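Local coordinates for probable disease resistance protein At5g66900 (Arabidopsis thaliana, PDB 7L7W), which probably acts as a helper immune receptor in plant disease resistance, its four-helix-bundle CC-R domain belonging to a calcium-permeable, nonselective cation channel, at residues E80-A85 and E105-D110. The protein carries 2 engineered substitutions. Sequence-based numbering, arbitrary orientation.
Sequences ERADVA and ERINKD. With NI (nickel (II) ion), chain B.
Ile-107 of helix 97-114 packs against Ala-82 and Ala-85 of the antiparallel helix 70-88 in the four-helix bundle of the RPW8-type CC-R domain; the axes of segments 80-85 and 105-110 come within 10.1 Å, their directions 154° apart. On the buried side the fit is close. With CG1 anti to its own carbonyl carbon (chi1 -62°) and the chain extended beyond it, Ile-107 lays CD1 on the backbone of the opposing helix, 3.6 Å from Arg-81 O, while its other branch, CG2, meets Ala-82 CB at 3.9 Å. The small alanine side chains are consistent with this close approach, and Ala-82 also touches Val-27 of helix 20-32, so a third helix borders this side.

The outer side is polar and more exposed. Arg-81 passes alongside Ile-107 in the opposite direction, and its guanidinium meets the carboxylate of Asp-110 with the planes 68° apart. Arg-106, one turn before Asp-110, completes the salt-bridge network through NH1; the shared carboxylate probably offsets the proximity of the two arginines. Glu-80 and Asp-83 bind nickel away from this interface. Across it, Arg-81 NH1 and NH2 both donate to Asp-110 OD2, at 3.1 and 3.0 Å, with OD2 lying in the guanidinium plane.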
ATOM      1  N   GLU A  80      -9.632  22.851  10.385  1.00 68.16           N
ATOM      2  CA  GLU A  80     -10.696  22.106   9.717  1.00 62.19           C
ATOM      3  C   GLU A  80     -10.169  21.258   8.566  1.00 61.80           C
ATOM      4  O   GLU A  80     -10.727  20.187   8.287  1.00 63.34           O
ATOM      5  CB  GLU A  80     -11.786  23.051   9.236  1.00 56.20           C
ATOM      6  CG  GLU A  80     -12.881  23.225  10.271  1.00 62.76           C
ATOM      7  CD  GLU A  80     -13.592  21.920  10.609  1.00 74.04           C
ATOM      8  OE1 GLU A  80     -13.106  21.195  11.510  1.00 74.64           O
ATOM      9  OE2 GLU A  80     -14.645  21.631   9.987  1.00 71.69           O
ATOM     10  N   ARG A  81      -9.096  21.691   7.896  1.00 59.40           N
ATOM     11  CA  ARG A  81      -8.460  20.792   6.933  1.00 51.32           C
ATOM     12  C   ARG A  81      -7.871  19.567   7.631  1.00 65.66           C
ATOM     13  O   ARG A  81      -8.013  18.436   7.143  1.00 60.12           O
ATOM     14  CB  ARG A  81      -7.392  21.538   6.147  1.00 56.38           C
ATOM     15  CG  ARG A  81      -8.002  22.541   5.160  1.00 65.06           C
ATOM     16  CD  ARG A  81      -7.053  23.677   4.864  1.00 62.37           C
ATOM     17  NE  ARG A  81      -5.744  23.167   4.473  1.00 66.94           N
ATOM     18  CZ  ARG A  81      -4.603  23.841   4.612  1.00 78.85           C
ATOM     19  NH1 ARG A  81      -4.608  25.067   5.148  1.00 68.96           N
ATOM     20  NH2 ARG A  81      -3.457  23.281   4.224  1.00 77.13           N
ATOM     21  N   ALA A  82      -7.223  19.762   8.789  1.00 65.60           N
ATOM     22  CA  ALA A  82      -6.759  18.592   9.533  1.00 59.38           C
ATOM     23  C   ALA A  82      -7.929  17.683   9.893  1.00 59.04           C
ATOM     24  O   ALA A  82      -7.833  16.457   9.765  1.00 60.13           O
ATOM     25  CB  ALA A  82      -5.988  19.003  10.785  1.00 64.14           C
ATOM     26  N   ASP A  83      -9.050  18.266  10.322  1.00 58.83           N
ATOM     27  CA  ASP A  83     -10.204  17.463  10.719  1.00 56.41           C
ATOM     28  C   ASP A  83     -10.713  16.627   9.550  1.00 62.74           C
ATOM     29  O   ASP A  83     -10.894  15.407   9.669  1.00 63.50           O
ATOM     30  CB  ASP A  83     -11.301  18.387  11.263  1.00 65.13           C
ATOM     31  CG  ASP A  83     -12.384  17.645  12.041  1.00 63.46           C
ATOM     32  OD1 ASP A  83     -12.312  16.413  12.157  1.00 65.25           O
ATOM     33  OD2 ASP A  83     -13.314  18.308  12.558  1.00 76.01           O
ATOM     34  N   VAL A  84     -10.927  17.267   8.401  1.00 56.91           N
ATOM     35  CA  VAL A  84     -11.449  16.563   7.234  1.00 56.95           C
ATOM     36  C   VAL A  84     -10.497  15.455   6.800  1.00 59.61           C
ATOM     37  O   VAL A  84     -10.925  14.327   6.490  1.00 59.65           O
ATOM     38  CB  VAL A  84     -11.704  17.569   6.100  1.00 55.79           C
ATOM     39  CG1 VAL A  84     -11.822  16.861   4.778  1.00 42.41           C
ATOM     40  CG2 VAL A  84     -12.960  18.375   6.400  1.00 58.52           C
ATOM     41  N   ALA A  85      -9.191  15.755   6.768  1.00 55.61           N
ATOM     42  CA  ALA A  85      -8.211  14.764   6.339  1.00 56.78           C
ATOM     43  C   ALA A  85      -8.202  13.563   7.277  1.00 60.09           C
ATOM     44  O   ALA A  85      -8.181  12.404   6.828  1.00 58.57           O
ATOM     45  CB  ALA A  85      -6.826  15.410   6.260  1.00 46.47           C
ATOM     46  N   GLU A 105       1.304  16.775   4.970  1.00 64.76           N
ATOM     47  CA  GLU A 105       2.501  17.559   5.233  1.00 65.30           C
ATOM     48  C   GLU A 105       2.205  19.047   5.113  1.00 68.69           C
ATOM     49  O   GLU A 105       2.626  19.842   5.963  1.00 73.52           O
ATOM     50  CB  GLU A 105       3.627  17.143   4.287  1.00 65.23           C
ATOM     51  CG  GLU A 105       4.329  15.866   4.726  1.00 77.79           C
ATOM     52  CD  GLU A 105       5.276  15.305   3.663  1.00 88.58           C
ATOM     53  OE1 GLU A 105       5.201  15.766   2.496  1.00 88.86           O
ATOM     54  OE2 GLU A 105       6.092  14.408   4.000  1.00 82.99           O
ATOM     55  N   ARG A 106       1.412  19.446   4.118  1.00 64.29           N
ATOM     56  CA  ARG A 106       1.218  20.876   3.999  1.00 69.54           C
ATOM     57  C   ARG A 106       0.351  21.395   5.132  1.00 70.18           C
ATOM     58  O   ARG A 106       0.614  22.488   5.656  1.00 69.01           O
ATOM     59  CB  ARG A 106       0.659  21.282   2.643  1.00 68.99           C
ATOM     60  CG  ARG A 106       1.293  22.602   2.353  1.00 81.28           C
ATOM     61  CD  ARG A 106       1.250  23.104   0.948  1.00 90.45           C
ATOM     62  NE  ARG A 106       1.572  24.528   1.000  1.00106.72           N
ATOM     63  CZ  ARG A 106       0.793  25.466   1.548  1.00111.45           C
ATOM     64  NH1 ARG A 106      -0.388  25.152   2.083  1.00 99.98           N
ATOM     65  NH2 ARG A 106       1.193  26.734   1.555  1.00109.46           N
ATOM     66  N   ILE A 107      -0.629  20.600   5.589  1.00 65.31           N
ATOM     67  CA  ILE A 107      -1.373  21.016   6.777  1.00 64.50           C
ATOM     68  C   ILE A 107      -0.399  21.249   7.915  1.00 63.81           C
ATOM     69  O   ILE A 107      -0.371  22.324   8.528  1.00 66.09           O
ATOM     70  CB  ILE A 107      -2.436  19.974   7.154  1.00 63.81           C
ATOM     71  CG1 ILE A 107      -3.464  19.840   6.019  1.00 68.18           C
ATOM     72  CG2 ILE A 107      -3.087  20.345   8.481  1.00 59.59           C
ATOM     73  CD1 ILE A 107      -4.574  18.855   6.310  1.00 61.96           C
ATOM     74  N   ASN A 108       0.492  20.278   8.122  1.00 65.11           N
ATOM     75  CA  ASN A 108       1.542  20.376   9.126  1.00 62.80           C
ATOM     76  C   ASN A 108       2.293  21.694   8.987  1.00 65.09           C
ATOM     77  O   ASN A 108       2.369  22.480   9.944  1.00 66.92           O
ATOM     78  CB  ASN A 108       2.485  19.179   8.965  1.00 68.78           C
ATOM     79  CG  ASN A 108       3.440  19.020  10.110  1.00 67.33           C
ATOM     80  OD1 ASN A 108       3.190  18.235  11.024  1.00 74.03           O
ATOM     81  ND2 ASN A 108       4.565  19.730  10.056  1.00 68.29           N
ATOM     82  N   LYS A 109       2.786  21.993   7.773  1.00 62.89           N
ATOM     83  CA  LYS A 109       3.613  23.187   7.639  1.00 70.48           C
ATOM     84  C   LYS A 109       2.808  24.419   8.029  1.00 73.05           C
ATOM     85  O   LYS A 109       3.280  25.251   8.817  1.00 72.25           O
ATOM     86  CB  LYS A 109       4.189  23.319   6.221  1.00 62.58           C
ATOM     87  CG  LYS A 109       5.000  24.628   5.997  1.00 85.17           C
ATOM     88  CD  LYS A 109       5.755  25.049   7.302  1.00 96.19           C
ATOM     89  CE  LYS A 109       6.456  26.409   7.265  1.00 92.46           C
ATOM     90  NZ  LYS A 109       6.705  26.853   8.672  1.00 88.00           N
ATOM     91  N   ASP A 110       1.553  24.488   7.578  1.00 72.19           N
ATOM     92  CA  ASP A 110       0.738  25.661   7.863  1.00 71.60           C
ATOM     93  C   ASP A 110       0.599  25.848   9.368  1.00 78.13           C
ATOM     94  O   ASP A 110       0.859  26.942   9.898  1.00 74.12           O
ATOM     95  CB  ASP A 110      -0.620  25.520   7.174  1.00 68.77           C
ATOM     96  CG  ASP A 110      -0.511  25.592   5.647  1.00 79.79           C
ATOM     97  OD1 ASP A 110       0.617  25.783   5.138  1.00 80.75           O
ATOM     98  OD2 ASP A 110      -1.544  25.441   4.950  1.00 78.60           O
TER
HETATM   99 NI    NI B 201     -14.524  19.466  11.350  1.00 69.46          NI